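Local coordinates for protein putative phosphomannomutase (Thermus thermophilus, PDB 1TUO) that probably acts as a magnesium-dependent phosphosugar mutase of the phosphohexose mutase family, shifting a phosphate group between positions on a sugar, at residues N111-L116 with P215-V220; K165-L170 with Y339-P344. All coordinates share one frame; numbering follows the deposited sequence.

Contact 1 (N111-L116 with P215-V220); sequences NPPQYL and PLFHGV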
loop_
_atom_site.group_PDB
_atom_site.type_symbol
_atom_site.label_atom_id
_atom_site.label_comp_id
_atom_site.label_asym_id
_atom_site.label_seq_id
_atom_site.Cartn_x
_atom_site.Cartn_y
_atom_site.Cartn_z
ATOM N N ASN A 111 -5.963 -1.790 -8.701
ATOM C CA ASN A 111 -7.149 -2.173 -9.456
ATOM C C ASN A 111 -6.913 -2.480 -10.929
ATOM O O ASN A 111 -5.874 -2.146 -11.490
ATOM C CB ASN A 111 -8.210 -1.084 -9.327
ATOM C CG ASN A 111 -8.798 -1.021 -7.939
ATOM O OD1 ASN A 111 -9.286 -2.026 -7.416
ATOM N ND2 ASN A 111 -8.763 0.156 -7.331
ATOM N N PRO A 112 -7.890 -3.141 -11.575
ATOM C CA PRO A 112 -7.763 -3.480 -12.991
ATOM C C PRO A 112 -7.446 -2.230 -13.817
ATOM O O PRO A 112 -7.799 -1.113 -13.431
ATOM C CB PRO A 112 -9.125 -4.086 -13.317
ATOM C CG PRO A 112 -9.476 -4.789 -12.029
ATOM C CD PRO A 112 -9.107 -3.735 -10.995
ATOM N N PRO A 113 -6.804 -2.411 -14.979
ATOM C CA PRO A 113 -6.392 -1.358 -15.914
ATOM C C PRO A 113 -7.412 -0.284 -16.298
ATOM O O PRO A 113 -7.044 0.874 -16.503
ATOM C CB PRO A 113 -5.934 -2.146 -17.140
ATOM C CG PRO A 113 -5.455 -3.418 -16.576
ATOM C CD PRO A 113 -6.483 -3.742 -15.529
ATOM N N GLN A 114 -8.678 -0.666 -16.416
ATOM C CA GLN A 114 -9.704 0.285 -16.828
ATOM C C GLN A 114 -10.052 1.348 -15.791
ATOM O O GLN A 114 -10.742 2.311 -16.111
ATOM C CB GLN A 114 -10.994 -0.445 -17.240
ATOM C CG GLN A 114 -11.663 -1.221 -16.119
ATOM C CD GLN A 114 -11.161 -2.646 -16.015
ATOM O OE1 GLN A 114 -9.989 -2.923 -16.269
ATOM N NE2 GLN A 114 -12.049 -3.560 -15.632
ATOM N N TYR A 115 -9.569 1.184 -14.561
ATOM C CA TYR A 115 -9.868 2.152 -13.509
ATOM C C TYR A 115 -8.816 3.223 -13.302
ATOM O O TYR A 115 -7.632 3.007 -13.528
ATOM C CB TYR A 115 -10.054 1.458 -12.156
ATOM C CG TYR A 115 -11.235 0.534 -12.085
ATOM C CD1 TYR A 115 -11.106 -0.816 -12.409
ATOM C CD2 TYR A 115 -12.487 1.007 -11.692
ATOM C CE1 TYR A 115 -12.201 -1.674 -12.340
ATOM C CE2 TYR A 115 -13.586 0.160 -11.623
ATOM C CZ TYR A 115 -13.436 -1.177 -11.946
ATOM O OH TYR A 115 -14.523 -2.017 -11.874
ATOM N N LEU A 116 -9.279 4.384 -12.857
ATOM C CA LEU A 116 -8.394 5.487 -12.525
ATOM C C LEU A 116 -9.120 6.221 -11.402
ATOM O O LEU A 116 -10.297 5.965 -11.133
ATOM C CB LEU A 116 -8.150 6.391 -13.740
ATOM C CG LEU A 116 -6.920 7.321 -13.728
ATOM C CD1 LEU A 116 -5.798 6.763 -12.856
ATOM C CD2 LEU A 116 -6.429 7.519 -15.157
ATOM N N PRO A 215 0.125 0.472 -19.563
ATOM C CA PRO A 215 -1.227 0.736 -19.056
ATOM C C PRO A 215 -2.093 -0.499 -18.837
ATOM O O PRO A 215 -3.114 -0.425 -18.153
ATOM C CB PRO A 215 -1.812 1.701 -20.094
ATOM C CG PRO A 215 -1.069 1.363 -21.338
ATOM C CD PRO A 215 0.345 1.160 -20.847
ATOM N N LEU A 216 -1.696 -1.630 -19.415
ATOM C CA LEU A 216 -2.444 -2.865 -19.224
ATOM C C LEU A 216 -1.658 -3.782 -18.286
ATOM O O LEU A 216 -2.030 -4.933 -18.059
ATOM C CB LEU A 216 -2.696 -3.565 -20.562
ATOM C CG LEU A 216 -3.687 -2.859 -21.498
ATOM C CD1 LEU A 216 -3.843 -3.675 -22.772
ATOM C CD2 LEU A 216 -5.035 -2.698 -20.810
ATOM N N PHE A 217 -0.571 -3.239 -17.745
ATOM C CA PHE A 217 0.300 -3.932 -16.796
ATOM C C PHE A 217 0.704 -5.335 -17.276
ATOM O O PHE A 217 0.662 -6.312 -16.543
ATOM C CB PHE A 217 -0.420 -4.028 -15.449
ATOM C CG PHE A 217 -0.781 -2.656 -14.943
ATOM C CD1 PHE A 217 -2.036 -2.131 -15.213
ATOM C CD2 PHE A 217 0.147 -1.919 -14.221
ATOM C CE1 PHE A 217 -2.366 -0.859 -14.764
ATOM C CE2 PHE A 217 -0.192 -0.643 -13.773
ATOM C CZ PHE A 217 -1.446 -0.108 -14.039
ATOM N N HIS A 218 1.076 -5.412 -18.566
ATOM C CA HIS A 218 1.552 -6.681 -19.137
ATOM C C HIS A 218 0.543 -7.839 -19.033
ATOM O O HIS A 218 0.914 -9.007 -18.970
ATOM C CB HIS A 218 2.868 -7.078 -18.458
ATOM C CG HIS A 218 3.918 -6.019 -18.684
ATOM N ND1 HIS A 218 4.618 -5.891 -19.840
ATOM C CD2 HIS A 218 4.349 -5.034 -17.791
ATOM C CE1 HIS A 218 5.440 -4.839 -19.649
ATOM N NE2 HIS A 218 5.301 -4.307 -18.432
ATOM N N GLY A 219 -0.763 -7.499 -18.980
ATOM C CA GLY A 219 -1.788 -8.544 -19.113
ATOM C C GLY A 219 -2.308 -9.054 -17.758
ATOM O O GLY A 219 -3.110 -9.973 -17.663
ATOM N N VAL A 220 -1.895 -8.473 -16.637
ATOM C CA VAL A 220 -2.417 -8.906 -15.343
ATOM C C VAL A 220 -2.897 -7.677 -14.589
ATOM O O VAL A 220 -2.746 -6.554 -15.071
ATOM C CB VAL A 220 -1.325 -9.592 -14.480
ATOM C CG1 VAL A 220 -0.796 -10.824 -15.185
ATOM C CG2 VAL A 220 -0.184 -8.616 -14.205
HETATM O O HOH W 1 -4.447 1.875 -17.416
#
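The carbonyl O of P215 accepts a hydrogen bond from a water at 2.8 Å, and the same water donates to the carbonyl O of P113 at 2.9 Å. This two-bonded water is the polar link between the segments, since no direct hydrogen bond joins them. The remaining contact belongs to the ring of P113, which faces 215-220 as an apolar wedge. Its CB lies 3.5 Å from P215 O and 3.8 Å from CD2 of L216, a methyl that reaches the proline although the CB of L216 points away. The next ring atom, P113 CG, comes in the plane of the F217 ring, at its edge, 3.9 Å from CD1. F217 is turned to receive it: CG stands beside the backbone N and anti to the carbonyl carbon (chi1 -58°), and the residue, like H218, has a positive phi. The bend so made is closed within the segment by G219 N bonding to L216 O at 3.0 Å.

On the other segment, P113 is the second residue of a type I turn, P112 to Y115, in which Y115 N donates to P112 O at 3.1 Å. R58 reinforces this turn, its guanidinium donating to the carbonyls of N111, P112 and Y115. N111 and P112 end the TASHNP motif, whose serine, just upstream, carries the phosphate in phosphohexose mutases and probably does so here; the segment leads into strand 115-122, while 215-220 belongs to the second alpha/beta/alpha region. A proline ring against a leucine methyl and a phenylalanine edge implies a small surface contact based on shape, in which one water, donating to both, pairs two acceptor carbonyls, P113 O and P215 O, that cannot bond to each other.

Contact 2 (K165-L170 with Y339-P344); sequences KAHLDL and YPEHLP
The imidazole of H167 projects from its turn onto the loop residues E341 and H342, and one of its faces is met by the CB of H342, 4.1 Å from the ring centroid and 26° off the normal, a CH-pi contact. The two imidazoles do not stack: their planes stand at 72° and their centroids are 5.3 Å apart, with H167 CD2 3.5 Å from H342 ND1. H342 holds this crossed position with its CG anti to the backbone N, while NE2 bonds to D347 and CG of L343 lies over one ring face. Within this loop Y339 O accepts from both H342 N, at 2.8 Å, and L343 N, at 3.2 Å.

The bent side chain of E341 passes H167 in the opposite direction, its carboxylate plane turned 58° from the ring. OE1 approaches ND1 of H167 to 2.8 Å, but the angle is too poor for a hydrogen bond; the firm partner of this carboxylate is R278, which forms a salt bridge with OE2. The ring also comes close to the backbone here, with H167 CE1 2.9 Å from E341 O. Replacing H167 by an alanine is likely to leave H342 CB without the ring face it rests on and to open a gap beside E341. The chemistry thus implies a junction between the second and third alpha/beta/alpha regions made by imidazole packing, with E341 and H342 each bonded at a polar end to a residue outside the two loops.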
loop_
_atom_site.group_PDB
_atom_site.type_symbol
_atom_site.label_atom_id
_atom_site.label_comp_id
_atom_site.label_asym_id
_atom_site.label_seq_id
_atom_site.Cartn_x
_atom_site.Cartn_y
_atom_site.Cartn_z
ATOM N N LYS A 165 17.154 6.843 2.593
ATOM C CA LYS A 165 18.453 6.547 3.187
ATOM C C LYS A 165 18.449 6.749 4.698
ATOM O O LYS A 165 19.025 5.958 5.445
ATOM C CB LYS A 165 19.524 7.441 2.547
ATOM C CG LYS A 165 20.927 7.227 3.088
ATOM C CD LYS A 165 21.928 8.207 2.470
ATOM C CE LYS A 165 21.638 9.644 2.875
ATOM N NZ LYS A 165 22.667 10.593 2.357
ATOM N N ALA A 166 17.780 7.804 5.144
ATOM C CA ALA A 166 17.711 8.136 6.562
ATOM C C ALA A 166 17.000 7.104 7.433
ATOM O O ALA A 166 17.064 7.180 8.661
ATOM C CB ALA A 166 17.046 9.498 6.732
ATOM N N HIS A 167 16.326 6.140 6.812
ATOM C CA HIS A 167 15.595 5.127 7.573
ATOM C C HIS A 167 16.098 3.713 7.331
ATOM O O HIS A 167 15.426 2.739 7.683
ATOM C CB HIS A 167 14.108 5.202 7.226
ATOM C CG HIS A 167 13.526 6.568 7.393
ATOM N ND1 HIS A 167 13.488 7.215 8.609
ATOM C CD2 HIS A 167 12.994 7.427 6.492
ATOM C CE1 HIS A 167 12.958 8.413 8.451
ATOM N NE2 HIS A 167 12.649 8.567 7.175
ATOM N N LEU A 168 17.283 3.604 6.744
ATOM C CA LEU A 168 17.864 2.305 6.441
ATOM C C LEU A 168 19.282 2.164 6.977
ATOM O O LEU A 168 20.018 3.147 7.085
ATOM C CB LEU A 168 17.863 2.091 4.925
ATOM C CG LEU A 168 16.482 1.929 4.287
ATOM C CD1 LEU A 168 16.548 2.244 2.805
ATOM C CD2 LEU A 168 15.987 0.507 4.520
ATOM N N ASP A 169 19.654 0.938 7.329
ATOM C CA ASP A 169 20.997 0.666 7.826
ATOM C C ASP A 169 21.804 0.305 6.584
ATOM O O ASP A 169 21.839 -0.851 6.168
ATOM C CB ASP A 169 20.978 -0.509 8.802
ATOM C CG ASP A 169 22.297 -0.681 9.531
ATOM O OD1 ASP A 169 23.354 -0.568 8.878
ATOM O OD2 ASP A 169 22.273 -0.943 10.755
ATOM N N LEU A 170 22.441 1.304 5.978
ATOM C CA LEU A 170 23.209 1.072 4.767
ATOM C C LEU A 170 24.361 0.097 4.974
ATOM O O LEU A 170 24.665 -0.706 4.093
ATOM C CB LEU A 170 23.724 2.406 4.210
ATOM C CG LEU A 170 22.624 3.420 3.865
ATOM C CD1 LEU A 170 23.250 4.668 3.261
ATOM C CD2 LEU A 170 21.628 2.805 2.886
ATOM N N TYR A 339 5.585 3.307 7.842
ATOM C CA TYR A 339 6.643 3.481 8.831
ATOM C C TYR A 339 6.556 4.927 9.315
ATOM O O TYR A 339 6.950 5.857 8.610
ATOM C CB TYR A 339 7.983 3.182 8.159
ATOM C CG TYR A 339 7.946 1.850 7.439
ATOM C CD1 TYR A 339 8.090 0.645 8.139
ATOM C CD2 TYR A 339 7.672 1.787 6.075
ATOM C CE1 TYR A 339 7.954 -0.587 7.489
ATOM C CE2 TYR A 339 7.531 0.570 5.422
ATOM C CZ TYR A 339 7.672 -0.613 6.129
ATOM O OH TYR A 339 7.516 -1.813 5.468
ATOM N N PRO A 340 6.026 5.126 10.531
ATOM C CA PRO A 340 5.839 6.433 11.170
ATOM C C PRO A 340 6.959 7.469 11.065
ATOM O O PRO A 340 6.696 8.632 10.755
ATOM C CB PRO A 340 5.494 6.068 12.623
ATOM C CG PRO A 340 6.074 4.692 12.798
ATOM C CD PRO A 340 5.766 4.036 11.489
ATOM N N GLU A 341 8.201 7.065 11.313
ATOM C CA GLU A 341 9.308 8.011 11.244
ATOM C C GLU A 341 9.630 8.460 9.820
ATOM O O GLU A 341 10.445 9.361 9.615
ATOM C CB GLU A 341 10.553 7.420 11.921
ATOM C CG GLU A 341 10.628 5.898 11.915
ATOM C CD GLU A 341 10.836 5.005 10.713
ATOM O OE1 GLU A 341 11.593 5.657 10.009
ATOM O OE2 GLU A 341 10.551 3.831 10.486
ATOM N N HIS A 342 8.964 7.841 8.848
ATOM C CA HIS A 342 9.148 8.144 7.430
ATOM C C HIS A 342 8.000 9.025 6.920
ATOM O O HIS A 342 8.160 10.231 6.733
ATOM C CB HIS A 342 9.215 6.821 6.648
ATOM C CG HIS A 342 9.219 6.973 5.156
ATOM N ND1 HIS A 342 10.108 7.783 4.485
ATOM C CD2 HIS A 342 8.467 6.370 4.202
ATOM C CE1 HIS A 342 9.906 7.675 3.183
ATOM N NE2 HIS A 342 8.914 6.822 2.984
ATOM N N LEU A 343 6.847 8.406 6.695
ATOM C CA LEU A 343 5.658 9.100 6.206
ATOM C C LEU A 343 4.434 8.345 6.712
ATOM O O LEU A 343 4.476 7.124 6.855
ATOM C CB LEU A 343 5.603 9.093 4.672
ATOM C CG LEU A 343 6.492 9.973 3.789
ATOM C CD1 LEU A 343 6.319 9.537 2.339
ATOM C CD2 LEU A 343 6.120 11.436 3.949
ATOM N N PRO A 344 3.341 9.064 7.009
ATOM C CA PRO A 344 2.115 8.418 7.487
ATOM C C PRO A 344 1.410 7.955 6.224
ATOM O O PRO A 344 0.294 8.387 5.920
ATOM C CB PRO A 344 1.380 9.556 8.183
ATOM C CG PRO A 344 1.761 10.745 7.344
ATOM C CD PRO A 344 3.245 10.531 7.128
#

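How the contacts relate
Contact 1 and contact 2 lie on opposite sides of the chain's centre, their own centres about 17 and 16 Å from it and about 30 Å from each other; their nearest atoms are about 18 Å apart, so neither touches the other. Along the sequence their segments alternate: 111-116, 165-170, 215-220, 339-344. The second alpha/beta/alpha region supplies a segment to both, joining the first region through contact 1 and the third through contact 2. Segment 111-116 begins within the serine motif expected to carry the phosphate in phosphohexose mutases, and contact 1 is thus probably close to the catalytic cleft, whereas contact 2 joins loops of the second and third regions across the molecule.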